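Local coordinates for 1H-3-hydroxy-4-oxoquinoline 2,4-dioxygenase (Pseudomonas putida, PDB 3IBT), which catalyses the cofactor-independent, dioxygen-dependent ring cleavage of 3-hydroxy-1H-quinolin-4-one to N-formylanthranilate and carbon monoxide, at residues A[56-70]-A[172-184]. Residues are numbered along the deposited sequence; the frame is centred on the assembly and turned at random.
Sequences RGHDAKQTDSGDFDS and WFHGEMWQRACRE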
ATOM      1  N   ARG A  56       7.315   9.478   4.397  1.00 69.13           N
ATOM      2  CA  ARG A  56       7.436  10.601   5.331  1.00 69.58           C
ATOM      3  C   ARG A  56       7.049  10.223   6.763  1.00 69.50           C
ATOM      4  O   ARG A  56       5.965   9.704   6.991  1.00 69.86           O
ATOM      5  CB  ARG A  56       6.530  11.758   4.899  1.00 69.54           C
ATOM      6  CG  ARG A  56       7.260  12.915   4.298  1.00 69.72           C
ATOM      7  CD  ARG A  56       6.315  14.124   4.003  1.00 69.89           C
ATOM      8  NE  ARG A  56       6.811  14.727   2.709  1.00 71.02           N
ATOM      9  CZ  ARG A  56       7.829  15.695   2.651  1.00 71.74           C
ATOM     10  NH1 ARG A  56       8.471  16.221   3.834  1.00 71.68           N
ATOM     11  NH2 ARG A  56       8.195  16.131   1.388  1.00 72.38           N
ATOM     12  N   GLY A  57       7.917  10.471   7.731  1.00 69.27           N
ATOM     13  CA  GLY A  57       7.540  10.279   9.129  1.00 69.38           C
ATOM     14  C   GLY A  57       7.586   8.843   9.588  1.00 69.83           C
ATOM     15  O   GLY A  57       7.425   8.552  10.785  1.00 69.41           O
ATOM     16  N   HIS A  58       7.813   7.953   8.625  1.00 70.50           N
ATOM     17  CA  HIS A  58       7.847   6.529   8.874  1.00 71.70           C
ATOM     18  C   HIS A  58       9.249   5.930   8.977  1.00 72.36           C
ATOM     19  O   HIS A  58       9.408   4.735   9.258  1.00 72.80           O
ATOM     20  CB  HIS A  58       7.037   5.822   7.809  1.00 71.67           C
ATOM     21  CG  HIS A  58       5.577   6.053   7.966  1.00 73.24           C
ATOM     22  ND1 HIS A  58       4.911   7.058   7.303  1.00 74.63           N
ATOM     23  CD2 HIS A  58       4.661   5.458   8.768  1.00 74.85           C
ATOM     24  CE1 HIS A  58       3.636   7.044   7.653  1.00 75.71           C
ATOM     25  NE2 HIS A  58       3.458   6.081   8.540  1.00 75.92           N
ATOM     26  N   ASP A  59      10.265   6.756   8.773  1.00 72.74           N
ATOM     27  CA  ASP A  59      11.625   6.292   8.925  1.00 73.48           C
ATOM     28  C   ASP A  59      11.902   5.852  10.379  1.00 73.88           C
ATOM     29  O   ASP A  59      11.102   6.129  11.294  1.00 73.74           O
ATOM     30  CB  ASP A  59      12.614   7.361   8.430  1.00 73.68           C
ATOM     31  CG  ASP A  59      12.330   8.759   8.993  1.00 74.45           C
ATOM     32  OD1 ASP A  59      11.146   9.222   8.918  1.00 73.85           O
ATOM     33  OD2 ASP A  59      13.315   9.396   9.485  1.00 74.06           O
ATOM     34  N   ALA A  60      13.017   5.135  10.569  1.00 74.52           N
ATOM     35  CA  ALA A  60      13.484   4.712  11.897  1.00 74.83           C
ATOM     36  C   ALA A  60      13.605   5.902  12.860  1.00 75.13           C
ATOM     37  O   ALA A  60      13.643   5.739  14.086  1.00 75.13           O
ATOM     38  CB  ALA A  60      14.825   3.976  11.778  1.00 74.56           C
ATOM     39  N   LYS A  61      13.652   7.102  12.297  1.00 75.36           N
ATOM     40  CA  LYS A  61      13.818   8.286  13.101  1.00 76.15           C
ATOM     41  C   LYS A  61      12.494   8.998  13.324  1.00 76.29           C
ATOM     42  O   LYS A  61      12.441  10.099  13.895  1.00 76.00           O
ATOM     43  CB  LYS A  61      14.852   9.214  12.459  1.00 76.54           C
ATOM     44  CG  LYS A  61      16.303   8.859  12.775  1.00 77.06           C
ATOM     45  CD  LYS A  61      16.729   9.427  14.112  1.00 78.15           C
ATOM     46  CE  LYS A  61      18.057  10.193  13.965  1.00 80.58           C
ATOM     47  NZ  LYS A  61      19.195   9.283  13.583  1.00 82.86           N
ATOM     48  N   GLN A  62      11.428   8.338  12.875  1.00 77.21           N
ATOM     49  CA  GLN A  62      10.075   8.888  12.886  1.00 77.42           C
ATOM     50  C   GLN A  62      10.123  10.426  12.936  1.00 77.21           C
ATOM     51  O   GLN A  62       9.933  11.053  13.991  1.00 77.08           O
ATOM     52  CB  GLN A  62       9.237   8.268  14.007  1.00 77.50           C
ATOM     53  CG  GLN A  62       7.800   8.697  13.934  1.00 78.66           C
ATOM     54  CD  GLN A  62       6.844   7.619  14.307  1.00 78.90           C
ATOM     55  OE1 GLN A  62       7.221   6.632  14.940  1.00 79.51           O
ATOM     56  NE2 GLN A  62       5.577   7.808  13.933  1.00 79.03           N
ATOM     57  N   THR A  63      10.409  11.008  11.773  1.00 77.12           N
ATOM     58  CA  THR A  63      10.701  12.426  11.671  1.00 77.37           C
ATOM     59  C   THR A  63       9.445  13.228  11.399  1.00 77.40           C
ATOM     60  O   THR A  63       8.695  12.953  10.468  1.00 77.36           O
ATOM     61  CB  THR A  63      11.731  12.726  10.564  1.00 77.30           C
ATOM     62  OG1 THR A  63      12.816  11.799  10.653  1.00 77.57           O
ATOM     63  CG2 THR A  63      12.275  14.124  10.719  1.00 77.34           C
ATOM     64  N   ASP A  64       9.233  14.244  12.219  1.00 77.70           N
ATOM     65  CA  ASP A  64       8.134  15.169  12.007  1.00 77.85           C
ATOM     66  C   ASP A  64       8.515  16.149  10.892  1.00 77.60           C
ATOM     67  O   ASP A  64       9.473  15.940  10.132  1.00 77.47           O
ATOM     68  CB  ASP A  64       7.807  15.927  13.304  1.00 78.23           C
ATOM     69  CG  ASP A  64       8.354  15.213  14.549  1.00 79.27           C
ATOM     70  OD1 ASP A  64       8.020  14.016  14.755  1.00 78.90           O
ATOM     71  OD2 ASP A  64       9.134  15.855  15.310  1.00 79.61           O
ATOM     72  N   SER A  65       7.759  17.235  10.848  1.00 77.36           N
ATOM     73  CA  SER A  65       7.724  18.180   9.754  1.00 77.28           C
ATOM     74  C   SER A  65       6.238  18.425   9.660  1.00 76.85           C
ATOM     75  O   SER A  65       5.464  17.851  10.444  1.00 77.07           O
ATOM     76  CB  SER A  65       8.243  17.573   8.443  1.00 77.53           C
ATOM     77  OG  SER A  65       8.099  18.500   7.343  1.00 78.17           O
ATOM     78  N   GLY A  66       5.830  19.273   8.720  1.00 76.39           N
ATOM     79  CA  GLY A  66       4.424  19.604   8.566  1.00 75.62           C
ATOM     80  C   GLY A  66       3.616  18.344   8.399  1.00 75.18           C
ATOM     81  O   GLY A  66       4.149  17.282   8.050  1.00 74.52           O
ATOM     82  N   ASP A  67       2.329  18.446   8.680  1.00 75.17           N
ATOM     83  CA  ASP A  67       1.451  17.382   8.269  1.00 75.55           C
ATOM     84  C   ASP A  67       1.451  17.514   6.743  1.00 75.58           C
ATOM     85  O   ASP A  67       2.069  18.465   6.205  1.00 75.14           O
ATOM     86  CB  ASP A  67       0.057  17.517   8.904  1.00 75.77           C
ATOM     87  CG  ASP A  67      -0.947  18.144   7.974  1.00 75.43           C
ATOM     88  OD1 ASP A  67      -0.973  19.388   7.871  1.00 75.29           O
ATOM     89  OD2 ASP A  67      -1.697  17.377   7.335  1.00 75.43           O
ATOM     90  N   PHE A  68       0.789  16.580   6.056  1.00 75.26           N
ATOM     91  CA  PHE A  68       0.876  16.501   4.592  1.00 75.37           C
ATOM     92  C   PHE A  68      -0.304  15.759   3.967  1.00 75.01           C
ATOM     93  O   PHE A  68      -1.074  15.089   4.665  1.00 74.56           O
ATOM     94  CB  PHE A  68       2.221  15.861   4.168  1.00 75.49           C
ATOM     95  CG  PHE A  68       2.562  14.611   4.941  1.00 76.05           C
ATOM     96  CD1 PHE A  68       2.019  13.371   4.575  1.00 77.40           C
ATOM     97  CD2 PHE A  68       3.395  14.672   6.057  1.00 75.52           C
ATOM     98  CE1 PHE A  68       2.324  12.197   5.307  1.00 76.72           C
ATOM     99  CE2 PHE A  68       3.702  13.517   6.794  1.00 75.79           C
ATOM    100  CZ  PHE A  68       3.152  12.275   6.423  1.00 76.37           C
ATOM    101  N   ASP A  69      -0.438  15.910   2.650  1.00 75.15           N
ATOM    102  CA  ASP A  69      -1.440  15.192   1.857  1.00 75.39           C
ATOM    103  C   ASP A  69      -0.872  13.829   1.447  1.00 74.99           C
ATOM    104  O   ASP A  69       0.368  13.627   1.369  1.00 74.81           O
ATOM    105  CB  ASP A  69      -1.771  15.940   0.538  1.00 75.86           C
ATOM    106  CG  ASP A  69      -2.887  17.023   0.665  1.00 77.92           C
ATOM    107  OD1 ASP A  69      -3.962  16.804   1.289  1.00 81.30           O
ATOM    108  OD2 ASP A  69      -2.714  18.104   0.047  1.00 78.61           O
ATOM    109  N   SER A  70      -1.807  12.928   1.154  1.00 74.06           N
ATOM    110  CA  SER A  70      -1.591  11.718   0.364  1.00 73.74           C
ATOM    111  C   SER A  70      -1.003  12.062  -1.014  1.00 74.55           C
ATOM    112  O   SER A  70      -0.394  11.200  -1.687  1.00 74.60           O
ATOM    113  CB  SER A  70      -2.921  10.939   0.200  1.00 73.18           C
ATOM    114  OG  SER A  70      -2.995  10.244  -1.034  1.00 68.46           O
ATOM    115  N   TRP A 172       3.651   1.159  17.181  1.00 77.68           N
ATOM    116  CA  TRP A 172       4.874   1.844  17.587  1.00 77.83           C
ATOM    117  C   TRP A 172       4.925   3.294  17.094  1.00 78.14           C
ATOM    118  O   TRP A 172       5.468   4.166  17.792  1.00 77.92           O
ATOM    119  CB  TRP A 172       6.083   1.046  17.080  1.00 77.76           C
ATOM    120  CG  TRP A 172       7.378   1.745  17.166  1.00 77.34           C
ATOM    121  CD1 TRP A 172       8.125   1.925  18.282  1.00 76.82           C
ATOM    122  CD2 TRP A 172       8.106   2.354  16.084  1.00 77.31           C
ATOM    123  NE1 TRP A 172       9.270   2.622  17.979  1.00 76.96           N
ATOM    124  CE2 TRP A 172       9.289   2.901  16.638  1.00 77.39           C
ATOM    125  CE3 TRP A 172       7.870   2.500  14.707  1.00 77.56           C
ATOM    126  CZ2 TRP A 172      10.249   3.590  15.861  1.00 77.43           C
ATOM    127  CZ3 TRP A 172       8.825   3.181  13.927  1.00 77.59           C
ATOM    128  CH2 TRP A 172      10.003   3.720  14.517  1.00 77.81           C
ATOM    129  N   PHE A 173       4.359   3.552  15.908  1.00 78.34           N
ATOM    130  CA  PHE A 173       4.276   4.920  15.354  1.00 78.61           C
ATOM    131  C   PHE A 173       3.409   5.834  16.241  1.00 78.85           C
ATOM    132  O   PHE A 173       2.600   5.345  17.047  1.00 79.27           O
ATOM    133  CB  PHE A 173       3.713   4.924  13.930  1.00 78.79           C
ATOM    134  CG  PHE A 173       4.612   4.288  12.889  1.00 79.19           C
ATOM    135  CD1 PHE A 173       4.411   2.977  12.491  1.00 80.32           C
ATOM    136  CD2 PHE A 173       5.615   5.024  12.270  1.00 79.11           C
ATOM    137  CE1 PHE A 173       5.223   2.403  11.520  1.00 80.39           C
ATOM    138  CE2 PHE A 173       6.425   4.463  11.306  1.00 77.71           C
ATOM    139  CZ  PHE A 173       6.232   3.158  10.928  1.00 78.93           C
ATOM    140  N   HIS A 174       3.562   7.151  16.091  1.00 78.51           N
ATOM    141  CA  HIS A 174       2.874   8.080  16.975  1.00 78.46           C
ATOM    142  C   HIS A 174       1.390   8.244  16.668  1.00 78.67           C
ATOM    143  O   HIS A 174       0.963   8.141  15.515  1.00 78.18           O
ATOM    144  CB  HIS A 174       3.550   9.453  16.968  1.00 78.29           C
ATOM    145  CG  HIS A 174       5.003   9.412  17.315  1.00 77.65           C
ATOM    146  ND1 HIS A 174       5.908  10.340  16.838  1.00 77.22           N
ATOM    147  CD2 HIS A 174       5.714   8.552  18.081  1.00 76.58           C
ATOM    148  CE1 HIS A 174       7.110  10.062  17.304  1.00 75.92           C
ATOM    149  NE2 HIS A 174       7.020   8.982  18.059  1.00 76.89           N
ATOM    150  N   GLY A 175       0.622   8.541  17.717  1.00 79.29           N
ATOM    151  CA  GLY A 175      -0.797   8.894  17.584  1.00 79.48           C
ATOM    152  C   GLY A 175      -1.071   9.948  16.525  1.00 79.49           C
ATOM    153  O   GLY A 175      -2.053   9.847  15.782  1.00 79.18           O
ATOM    154  N   GLU A 176      -0.193  10.954  16.453  1.00 79.56           N
ATOM    155  CA  GLU A 176      -0.261  11.978  15.399  1.00 79.45           C
ATOM    156  C   GLU A 176      -0.109  11.411  13.952  1.00 78.68           C
ATOM    157  O   GLU A 176      -0.565  12.006  12.960  1.00 78.48           O
ATOM    158  CB  GLU A 176       0.737  13.099  15.693  1.00 78.98           C
ATOM    159  CG  GLU A 176       0.322  13.973  16.881  1.00 80.13           C
ATOM    160  CD  GLU A 176       1.082  15.375  16.794  1.00 80.78           C
ATOM    161  OE1 GLU A 176       2.045  15.574  15.897  1.00 83.32           O
ATOM    162  OE2 GLU A 176       0.777  16.228  17.758  1.00 80.15           O
HETATM  163  N   MSE A 177       0.511  10.251  13.822  1.00 77.78           N
HETATM  164  CA  MSE A 177       0.522   9.648  12.526  1.00 77.38           C
HETATM  165  C   MSE A 177      -0.749   8.807  12.344  1.00 76.28           C
HETATM  166  O   MSE A 177      -1.400   8.880  11.305  1.00 76.15           O
HETATM  167  CB  MSE A 177       1.782   8.836  12.324  1.00 77.94           C
HETATM  168  CG  MSE A 177       2.002   8.411  10.879  1.00 82.05           C
HETATM  169 SE   MSE A 177       2.386   9.890   9.638  1.00 92.66          SE
HETATM  170  CE  MSE A 177       4.159  10.447  10.447  1.00 88.66           C
ATOM    171  N   TRP A 178      -1.118   8.025  13.353  1.00 74.86           N
ATOM    172  CA  TRP A 178      -2.325   7.231  13.243  1.00 73.97           C
ATOM    173  C   TRP A 178      -3.511   8.108  12.759  1.00 73.72           C
ATOM    174  O   TRP A 178      -4.389   7.682  11.972  1.00 73.59           O
ATOM    175  CB  TRP A 178      -2.659   6.509  14.568  1.00 73.57           C
ATOM    176  CG  TRP A 178      -3.853   5.620  14.353  1.00 73.93           C
ATOM    177  CD1 TRP A 178      -5.119   5.847  14.775  1.00 72.84           C
ATOM    178  CD2 TRP A 178      -3.902   4.413  13.567  1.00 72.73           C
ATOM    179  NE1 TRP A 178      -5.952   4.839  14.343  1.00 72.50           N
ATOM    180  CE2 TRP A 178      -5.229   3.952  13.594  1.00 73.18           C
ATOM    181  CE3 TRP A 178      -2.949   3.672  12.866  1.00 73.26           C
ATOM    182  CZ2 TRP A 178      -5.636   2.777  12.934  1.00 73.30           C
ATOM    183  CZ3 TRP A 178      -3.354   2.514  12.196  1.00 72.08           C
ATOM    184  CH2 TRP A 178      -4.680   2.079  12.244  1.00 72.53           C
ATOM    185  N   GLN A 179      -3.500   9.347  13.235  1.00 72.57           N
ATOM    186  CA  GLN A 179      -4.571  10.283  12.995  1.00 71.41           C
ATOM    187  C   GLN A 179      -4.460  10.872  11.619  1.00 71.03           C
ATOM    188  O   GLN A 179      -5.432  10.863  10.881  1.00 71.56           O
ATOM    189  CB  GLN A 179      -4.552  11.374  14.050  1.00 71.09           C
ATOM    190  CG  GLN A 179      -4.993  10.874  15.421  1.00 69.89           C
ATOM    191  CD  GLN A 179      -4.699  11.870  16.536  1.00 68.34           C
ATOM    192  OE1 GLN A 179      -4.361  13.032  16.285  1.00 65.77           O
ATOM    193  NE2 GLN A 179      -4.835  11.416  17.781  1.00 67.05           N
ATOM    194  N   ARG A 180      -3.281  11.378  11.257  1.00 70.23           N
ATOM    195  CA  ARG A 180      -3.101  11.891   9.902  1.00 69.36           C
ATOM    196  C   ARG A 180      -3.637  10.856   8.892  1.00 68.74           C
ATOM    197  O   ARG A 180      -4.330  11.201   7.927  1.00 68.12           O
ATOM    198  CB  ARG A 180      -1.638  12.270   9.614  1.00 68.93           C
ATOM    199  CG  ARG A 180      -1.410  12.632   8.129  1.00 69.82           C
ATOM    200  CD  ARG A 180      -0.607  13.893   7.860  1.00 72.46           C
ATOM    201  NE  ARG A 180       0.785  13.730   8.267  1.00 74.57           N
ATOM    202  CZ  ARG A 180       1.276  14.133   9.435  1.00 74.18           C
ATOM    203  NH1 ARG A 180       2.552  13.916   9.722  1.00 75.21           N
ATOM    204  NH2 ARG A 180       0.492  14.745  10.316  1.00 73.10           N
ATOM    205  N   ALA A 181      -3.332   9.592   9.172  1.00 68.19           N
ATOM    206  CA  ALA A 181      -3.659   8.494   8.314  1.00 68.21           C
ATOM    207  C   ALA A 181      -5.166   8.447   8.097  1.00 68.11           C
ATOM    208  O   ALA A 181      -5.663   8.261   6.975  1.00 67.47           O
ATOM    209  CB  ALA A 181      -3.178   7.219   8.943  1.00 68.63           C
ATOM    210  N   CYS A 182      -5.887   8.659   9.184  1.00 67.96           N
ATOM    211  CA  CYS A 182      -7.325   8.591   9.121  1.00 68.10           C
ATOM    212  C   CYS A 182      -7.920   9.781   8.404  1.00 67.44           C
ATOM    213  O   CYS A 182      -8.777   9.609   7.535  1.00 67.67           O
ATOM    214  CB  CYS A 182      -7.918   8.332  10.497  1.00 67.94           C
ATOM    215  SG  CYS A 182      -7.320   6.697  11.032  1.00 69.62           S
ATOM    216  N   ARG A 183      -7.415  10.969   8.694  1.00 66.82           N
ATOM    217  CA  ARG A 183      -7.870  12.142   7.984  1.00 66.53           C
ATOM    218  C   ARG A 183      -7.652  11.913   6.507  1.00 65.93           C
ATOM    219  O   ARG A 183      -8.503  12.233   5.661  1.00 65.58           O
ATOM    220  CB  ARG A 183      -7.039  13.348   8.353  1.00 67.16           C
ATOM    221  CG  ARG A 183      -7.182  13.905   9.724  1.00 68.25           C
ATOM    222  CD  ARG A 183      -6.601  15.282   9.635  1.00 70.80           C
ATOM    223  NE  ARG A 183      -5.635  15.333   8.520  1.00 71.10           N
ATOM    224  CZ  ARG A 183      -4.321  15.545   8.681  1.00 71.53           C
ATOM    225  NH1 ARG A 183      -3.789  15.740   9.921  1.00 72.22           N
ATOM    226  NH2 ARG A 183      -3.536  15.578   7.595  1.00 70.91           N
ATOM    227  N   GLU A 184      -6.497  11.359   6.191  1.00 65.40           N
ATOM    228  CA  GLU A 184      -6.136  11.268   4.806  1.00 65.76           C
ATOM    229  C   GLU A 184      -6.895  10.236   4.055  1.00 65.56           C
ATOM    230  O   GLU A 184      -7.356  10.518   2.956  1.00 65.33           O
ATOM    231  CB  GLU A 184      -4.647  11.071   4.639  1.00 66.06           C
ATOM    232  CG  GLU A 184      -3.922  12.320   5.034  1.00 67.84           C
ATOM    233  CD  GLU A 184      -4.487  13.530   4.333  1.00 70.19           C
ATOM    234  OE1 GLU A 184      -4.787  13.441   3.116  1.00 71.12           O
ATOM    235  OE2 GLU A 184      -4.639  14.566   5.008  1.00 73.19           O
TER
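In this alpha/beta-hydrolase fold, the loop 56-70 that follows strand 49-53 lies along helix 175-192, part of the helical layer inserted between strands 115-119 and 207-212. The two meet through a row of flat and apolar groups. Phe-68 forms one end: Arg-180, bent at chi2 and chi3, offers its face both an aliphatic chain and a cation. It lays CD 4.1 Å from the ring centroid and brings NE over the ring centre and CZ 4.1 Å from the centroid, an off-centre cation-pi contact with the planes 74° apart. Arg-56 CD lies on the opposite face. Selenomethionine Met-177 sits in the middle, its unbranched chain flexible enough to fold between neighbours: SE is 4.1 Å from Phe-68 CZ and oblique to the His-58 ring, while CE meets CA of Gly-57, where the lack of a side chain gives it room. At the other end, the edge of His-58 turns toward the face of Phe-173, centroids 4.8 Å apart and planes at 63°; beyond it, Gln-62 has a flat amide that can stack almost parallel on the His-174 ring. Arg-183 NH2 makes a short but weak, bent hydrogen bond (124°) to Asp-67 OD2 at 2.6 Å, part of a salt bridge, and reaches Glu-184 OE2 at 3.0 Å. His-58 NE2 hydrogen-bonds to Cys-31 N, and Phe-68 packs near Trp-30; Cys-31 and Trp-30 are probably substrate-binding. Apolar and ring contacts thus serve buried His-58, Phe-173 and Met-177, while toward exposed Asp-67 the Arg-183 cation, shared by two carboxylates, would probably favour both staying ionised.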